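Local coordinates for protein pyroglutamyl-peptidase I (Fervidobacterium islandicum, PDB 6LTQ) that removes N-terminal pyroglutamate from peptides, probably as a cysteine peptidase of the pyroglutamyl-peptidase I family, at residues D[14-20]-D[75-81]; D[87-93]-D[177-182]. All blocks are in the same frame, centred on the assembly; numbering follows the deposited sequence.

Interaction 1: D[14-20]-D[75-81]; sequences KLSVLLT and IDIALHL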
loop_
_atom_site.group_PDB
_atom_site.type_symbol
_atom_site.label_atom_id
_atom_site.label_comp_id
_atom_site.label_asym_id
_atom_site.label_seq_id
_atom_site.Cartn_x
_atom_site.Cartn_y
_atom_site.Cartn_z
ATOM N N LYS D 14 28.178 0.858 33.976
ATOM C CA LYS D 14 27.789 0.051 32.832
ATOM C C LYS D 14 26.267 -0.051 32.780
ATOM O O LYS D 14 25.630 -0.395 33.779
ATOM C CB LYS D 14 28.428 -1.332 32.962
ATOM C CG LYS D 14 28.344 -2.212 31.744
ATOM C CD LYS D 14 28.888 -3.603 32.036
ATOM C CE LYS D 14 30.304 -3.768 31.523
ATOM N NZ LYS D 14 30.585 -5.205 31.228
ATOM N N LEU D 15 25.682 0.225 31.616
ATOM C CA LEU D 15 24.230 0.159 31.491
ATOM C C LEU D 15 23.741 -1.282 31.460
ATOM O O LEU D 15 24.251 -2.102 30.693
ATOM C CB LEU D 15 23.772 0.904 30.236
ATOM C CG LEU D 15 23.968 2.419 30.311
ATOM C CD1 LEU D 15 23.885 3.063 28.934
ATOM C CD2 LEU D 15 22.967 3.047 31.277
ATOM N N SER D 16 22.752 -1.590 32.297
ATOM C CA SER D 16 22.086 -2.885 32.267
ATOM C C SER D 16 20.904 -2.790 31.305
ATOM O O SER D 16 19.997 -1.969 31.504
ATOM C CB SER D 16 21.623 -3.314 33.657
ATOM O OG SER D 16 20.735 -2.362 34.216
ATOM N N VAL D 17 20.914 -3.624 30.271
ATOM C CA VAL D 17 19.944 -3.559 29.181
ATOM C C VAL D 17 19.147 -4.847 29.150
ATOM O O VAL D 17 19.728 -5.938 29.091
ATOM C CB VAL D 17 20.658 -3.324 27.840
ATOM C CG1 VAL D 17 19.679 -3.418 26.685
ATOM C CG2 VAL D 17 21.366 -1.984 27.875
ATOM N N LEU D 18 17.809 -4.725 29.153
ATOM C CA LEU D 18 16.915 -5.863 28.987
ATOM C C LEU D 18 16.439 -5.871 27.540
ATOM O O LEU D 18 15.802 -4.912 27.090
ATOM C CB LEU D 18 15.733 -5.787 29.946
ATOM C CG LEU D 18 14.669 -6.850 29.715
ATOM C CD1 LEU D 18 15.269 -8.259 29.828
ATOM C CD2 LEU D 18 13.477 -6.680 30.667
ATOM N N LEU D 19 16.814 -6.915 26.801
ATOM C CA LEU D 19 16.400 -7.131 25.418
ATOM C C LEU D 19 15.369 -8.243 25.385
ATOM O O LEU D 19 15.663 -9.379 25.777
ATOM C CB LEU D 19 17.602 -7.487 24.542
ATOM C CG LEU D 19 17.327 -7.697 23.056
ATOM C CD1 LEU D 19 17.019 -6.328 22.392
ATOM C CD2 LEU D 19 18.532 -8.366 22.410
ATOM N N THR D 20 14.156 -7.926 24.937
ATOM C CA THR D 20 13.090 -8.915 24.930
ATOM C C THR D 20 12.603 -9.186 23.514
ATOM O O THR D 20 12.700 -8.334 22.622
ATOM C CB THR D 20 11.907 -8.477 25.814
ATOM O OG1 THR D 20 11.225 -7.385 25.191
ATOM C CG2 THR D 20 12.400 -8.030 27.188
ATOM N N ILE D 75 17.333 -3.282 35.885
ATOM C CA ILE D 75 17.379 -2.967 34.457
ATOM C C ILE D 75 17.366 -1.455 34.284
ATOM O O ILE D 75 16.467 -0.780 34.800
ATOM C CB ILE D 75 16.182 -3.579 33.699
ATOM C CG1 ILE D 75 16.152 -5.104 33.821
ATOM C CG2 ILE D 75 16.163 -3.109 32.230
ATOM C CD1 ILE D 75 17.434 -5.799 33.354
ATOM N N ASP D 76 18.337 -0.923 33.543
ATOM C CA ASP D 76 18.326 0.496 33.190
ATOM C C ASP D 76 17.519 0.822 31.922
ATOM O O ASP D 76 16.847 1.863 31.870
ATOM C CB ASP D 76 19.740 1.011 32.990
ATOM C CG ASP D 76 20.588 0.858 34.232
ATOM O OD1 ASP D 76 21.781 0.507 34.094
ATOM O OD2 ASP D 76 20.049 1.065 35.345
ATOM N N ILE D 77 17.647 0.026 30.854
ATOM C CA ILE D 77 16.972 0.301 29.580
ATOM C C ILE D 77 16.330 -0.976 29.083
ATOM O O ILE D 77 16.998 -2.011 28.963
ATOM C CB ILE D 77 17.931 0.834 28.505
ATOM C CG1 ILE D 77 18.892 1.856 29.094
ATOM C CG2 ILE D 77 17.135 1.428 27.325
ATOM C CD1 ILE D 77 20.084 2.096 28.220
ATOM N N ALA D 78 15.059 -0.890 28.725
ATOM C CA ALA D 78 14.353 -1.999 28.115
ATOM C C ALA D 78 14.319 -1.731 26.618
ATOM O O ALA D 78 13.914 -0.646 26.191
ATOM C CB ALA D 78 12.944 -2.137 28.686
ATOM N N LEU D 79 14.819 -2.677 25.838
ATOM C CA LEU D 79 14.756 -2.619 24.379
ATOM C C LEU D 79 13.843 -3.769 23.994
ATOM O O LEU D 79 14.265 -4.931 23.975
ATOM C CB LEU D 79 16.143 -2.737 23.754
ATOM C CG LEU D 79 16.278 -2.621 22.229
ATOM C CD1 LEU D 79 15.571 -1.368 21.728
ATOM C CD2 LEU D 79 17.761 -2.608 21.800
ATOM N N HIS D 80 12.575 -3.455 23.740
ATOM C CA HIS D 80 11.591 -4.471 23.422
ATOM C C HIS D 80 11.529 -4.660 21.912
ATOM O O HIS D 80 11.358 -3.685 21.166
ATOM C CB HIS D 80 10.207 -4.081 23.935
ATOM C CG HIS D 80 10.115 -3.963 25.419
ATOM N ND1 HIS D 80 10.367 -5.020 26.273
ATOM C CD2 HIS D 80 9.776 -2.913 26.202
ATOM C CE1 HIS D 80 10.192 -4.617 27.521
ATOM N NE2 HIS D 80 9.833 -3.344 27.505
ATOM N N LEU D 81 11.646 -5.909 21.471
ATOM C CA LEU D 81 11.519 -6.255 20.062
ATOM C C LEU D 81 10.212 -6.981 19.812
ATOM O O LEU D 81 9.763 -7.782 20.638
ATOM C CB LEU D 81 12.677 -7.136 19.581
ATOM C CG LEU D 81 14.098 -6.659 19.856
ATOM C CD1 LEU D 81 15.110 -7.658 19.253
ATOM C CD2 LEU D 81 14.343 -5.222 19.343
HETATM O O HOH W 1 9.509 -7.967 23.409
#
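Parallel strands 15-20 and 77-81 lie side by side in the central sheet of this alpha/beta fold, pairing V17 with I77 through to T20 with H80. Where the pairing starts, S16 and D76 grip each other: S16 N gives a nearly straight bond (173°) to D76 OD1 at 2.9 Å, reaching that oxygen on its anti side and from out of the carboxylate plane. In return D76 N lies 2.8 Å from S16 O and also donates to S16 OG; S16 O takes a second bond, from I77 N. Regular bonds follow, such as L79 N to L18 O at 2.7 Å. At the far end T20 OG1 and H80 ND1 share a hydrogen bond of 2.7 Å, the hydroxyl at the edge of the ring, near its plane; a chi1 of 71° sets OG1 between backbone N and carbonyl carbon, facing H80 ND1. Among the apolar chains, L18 CB packs on I75 CG2 at 3.5 Å, and L19 CD1 sits 3.8 Å from L79 CG. Strand 48-55 bonds to the other edge of 15-20, and helix 59-72, with L66 and Y70, packs on L18, I75, A78 and H80. V17 and I77 meet L217, and H80 NE2 bonds S163 OG of helix 158-170.

Interaction 2: D[87-93]-D[177-182]; sequences SAGIRLE and LFVHLP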
loop_
_atom_site.group_PDB
_atom_site.type_symbol
_atom_site.label_atom_id
_atom_site.label_comp_id
_atom_site.label_asym_id
_atom_site.label_seq_id
_atom_site.Cartn_x
_atom_site.Cartn_y
_atom_site.Cartn_z
ATOM N N SER D 87 5.430 -4.598 7.798
ATOM C CA SER D 87 6.328 -3.448 7.816
ATOM C C SER D 87 7.594 -3.740 7.013
ATOM O O SER D 87 8.101 -4.865 6.994
ATOM C CB SER D 87 6.671 -3.061 9.254
ATOM O OG SER D 87 5.517 -2.513 9.883
ATOM N N ALA D 88 8.125 -2.708 6.367
ATOM C CA ALA D 88 9.208 -2.899 5.411
ATOM C C ALA D 88 10.573 -2.546 5.972
ATOM O O ALA D 88 11.584 -2.900 5.355
ATOM C CB ALA D 88 8.970 -2.047 4.158
ATOM N N GLY D 89 10.626 -1.835 7.097
ATOM C CA GLY D 89 11.891 -1.393 7.661
ATOM C C GLY D 89 11.898 -1.508 9.178
ATOM O O GLY D 89 10.934 -1.958 9.787
ATOM N N ILE D 90 13.017 -1.096 9.777
ATOM C CA ILE D 90 13.089 -1.077 11.235
ATOM C C ILE D 90 12.126 -0.000 11.743
ATOM O O ILE D 90 12.279 1.180 11.439
ATOM C CB ILE D 90 14.528 -0.823 11.710
ATOM C CG1 ILE D 90 15.496 -1.886 11.133
ATOM C CG2 ILE D 90 14.578 -0.779 13.215
ATOM C CD1 ILE D 90 15.167 -3.343 11.485
ATOM N N ARG D 91 11.114 -0.426 12.490
ATOM C CA ARG D 91 9.997 0.443 12.848
ATOM C C ARG D 91 10.118 0.832 14.325
ATOM O O ARG D 91 9.730 0.072 15.223
ATOM C CB ARG D 91 8.682 -0.254 12.532
ATOM C CG ARG D 91 7.445 0.516 12.915
ATOM C CD ARG D 91 6.214 -0.154 12.334
ATOM N NE ARG D 91 5.037 0.031 13.175
ATOM C CZ ARG D 91 3.813 -0.351 12.825
ATOM N NH1 ARG D 91 2.798 -0.158 13.661
ATOM N NH2 ARG D 91 3.603 -0.913 11.630
ATOM N N LEU D 92 10.656 2.018 14.559
ATOM C CA LEU D 92 10.901 2.511 15.907
ATOM C C LEU D 92 9.627 3.148 16.447
ATOM O O LEU D 92 9.119 4.125 15.879
ATOM C CB LEU D 92 12.051 3.518 15.887
ATOM C CG LEU D 92 13.253 2.944 15.138
ATOM C CD1 LEU D 92 14.156 4.047 14.684
ATOM C CD2 LEU D 92 14.037 1.951 16.025
ATOM N N GLU D 93 9.117 2.603 17.547
ATOM C CA GLU D 93 7.823 3.013 18.084
ATOM C C GLU D 93 7.995 4.101 19.137
ATOM O O GLU D 93 8.686 3.908 20.144
ATOM C CB GLU D 93 7.093 1.805 18.667
ATOM C CG GLU D 93 6.781 0.730 17.633
ATOM C CD GLU D 93 5.699 1.136 16.627
ATOM O OE1 GLU D 93 5.159 2.269 16.712
ATOM O OE2 GLU D 93 5.355 0.287 15.771
ATOM N N LEU D 177 12.315 1.524 24.921
ATOM C CA LEU D 177 12.090 1.718 23.492
ATOM C C LEU D 177 11.551 0.413 22.918
ATOM O O LEU D 177 12.012 -0.675 23.292
ATOM C CB LEU D 177 13.387 2.141 22.775
ATOM C CG LEU D 177 13.361 2.334 21.247
ATOM C CD1 LEU D 177 12.407 3.475 20.820
ATOM C CD2 LEU D 177 14.749 2.583 20.709
ATOM N N PHE D 178 10.561 0.505 22.023
ATOM C CA PHE D 178 10.041 -0.671 21.337
ATOM C C PHE D 178 10.433 -0.600 19.866
ATOM O O PHE D 178 10.274 0.446 19.228
ATOM C CB PHE D 178 8.522 -0.802 21.474
ATOM C CG PHE D 178 8.035 -2.171 21.136
ATOM C CD1 PHE D 178 7.967 -2.596 19.807
ATOM C CD2 PHE D 178 7.722 -3.073 22.136
ATOM C CE1 PHE D 178 7.579 -3.887 19.489
ATOM C CE2 PHE D 178 7.329 -4.359 21.823
ATOM C CZ PHE D 178 7.262 -4.771 20.504
ATOM N N VAL D 179 10.953 -1.701 19.334
ATOM C CA VAL D 179 11.389 -1.785 17.936
ATOM C C VAL D 179 10.559 -2.876 17.272
ATOM O O VAL D 179 10.628 -4.046 17.672
ATOM C CB VAL D 179 12.893 -2.067 17.808
ATOM C CG1 VAL D 179 13.296 -2.087 16.327
ATOM C CG2 VAL D 179 13.703 -1.003 18.546
ATOM N N HIS D 180 9.668 -2.477 16.366
ATOM C CA HIS D 180 8.968 -3.420 15.517
ATOM C C HIS D 180 9.823 -3.831 14.329
ATOM O O HIS D 180 10.576 -3.031 13.767
ATOM C CB HIS D 180 7.640 -2.839 15.038
ATOM C CG HIS D 180 6.473 -3.247 15.885
ATOM N ND1 HIS D 180 5.536 -2.350 16.347
ATOM C CD2 HIS D 180 6.112 -4.457 16.386
ATOM C CE1 HIS D 180 4.625 -2.990 17.061
ATOM N NE2 HIS D 180 4.956 -4.268 17.111
ATOM N N LEU D 181 9.644 -5.086 13.910
ATOM C CA LEU D 181 10.500 -5.739 12.937
ATOM C C LEU D 181 9.688 -6.308 11.776
ATOM O O LEU D 181 8.583 -6.844 11.982
ATOM C CB LEU D 181 11.290 -6.896 13.588
ATOM C CG LEU D 181 12.126 -6.513 14.801
ATOM C CD1 LEU D 181 12.506 -7.809 15.571
ATOM C CD2 LEU D 181 13.359 -5.730 14.362
ATOM N N PRO D 182 10.237 -6.233 10.562
ATOM C CA PRO D 182 9.589 -6.883 9.414
ATOM C C PRO D 182 9.506 -8.389 9.598
ATOM O O PRO D 182 10.236 -8.983 10.390
ATOM C CB PRO D 182 10.522 -6.543 8.232
ATOM C CG PRO D 182 11.261 -5.281 8.655
ATOM C CD PRO D 182 11.424 -5.441 10.176
#
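R91 and H180 form an antiparallel hydrogen-bonded pair between strands 90-93 and 177-181, R91 N reaching H180 O at 3.0 Å and H180 N reaching R91 O at 2.8 Å. Further along, E93 N donates to F178 O, and E93 O bonds Y160 OH. The side chains of R91 and H180 run alongside each other on one face of the sheet and converge on the carboxylate of E93. H180 ND1 donates to E93 OE2 at 2.7 Å, almost straight (172°) and within the ring plane, while carboxylate and ring stand nearly perpendicular, 86° apart. E93 bends at chi2 (-70°), folding its carboxylate back toward the ring. OE2 also takes R91 NE at 2.6 Å, a salt bridge. The two donors come from opposite faces of the carboxylate plane, H180 on the anti side of OE2 and R91 on the syn side. The other oxygen, OE1, bonds S148 OG. The guanidinium is shared out as well: NH2 donates to S87 OG at 3.0 Å, and NH1 bonds T150 O besides a weak bond to OE2. F178 CE1 lies over one face of the H180 ring, toward its rim. On the opposite face of the sheet the contact is apolar, I90 CG2 meeting V179 CG1 at 3.6 Å and L92 CD2 meeting V179 CG2 at 3.9 Å. Replacing E93 by an alanine removes the carboxylate, which would probably leave R91 without its salt-bridge partner and H180 ND1 without its acceptor, the imidazole then turning more easily. With ND1 committed to E93, H180 directs NE2 at the cysteinesulfonic acid at position 156, whose OD2 it bonds. This Glu-His-Cys line is consistent with the acid-histidine-cysteine active site of the pyroglutamyl-peptidase I family, here with its cysteine oxidised.

Interactions 1 and 2 belong to one mixed sheet, their centres about 16 Å apart. Along the chain they come in series: strand 77-83 completes interaction 1, and strand 90-97 follows to open interaction 2. Strand 175-181, from much later in the sequence, joins the two by lying between 77-83, which it meets in parallel, and 90-97, which it meets antiparallel. H80 forms the seam, with probable hydrogen bonds from its N to L177 O (2.9 Å) and from V179 N to its O (2.7 Å). The parallel core of the sheet thus runs directly into the region around H180, tying the backbone that carries this histidine to the N-terminal strands.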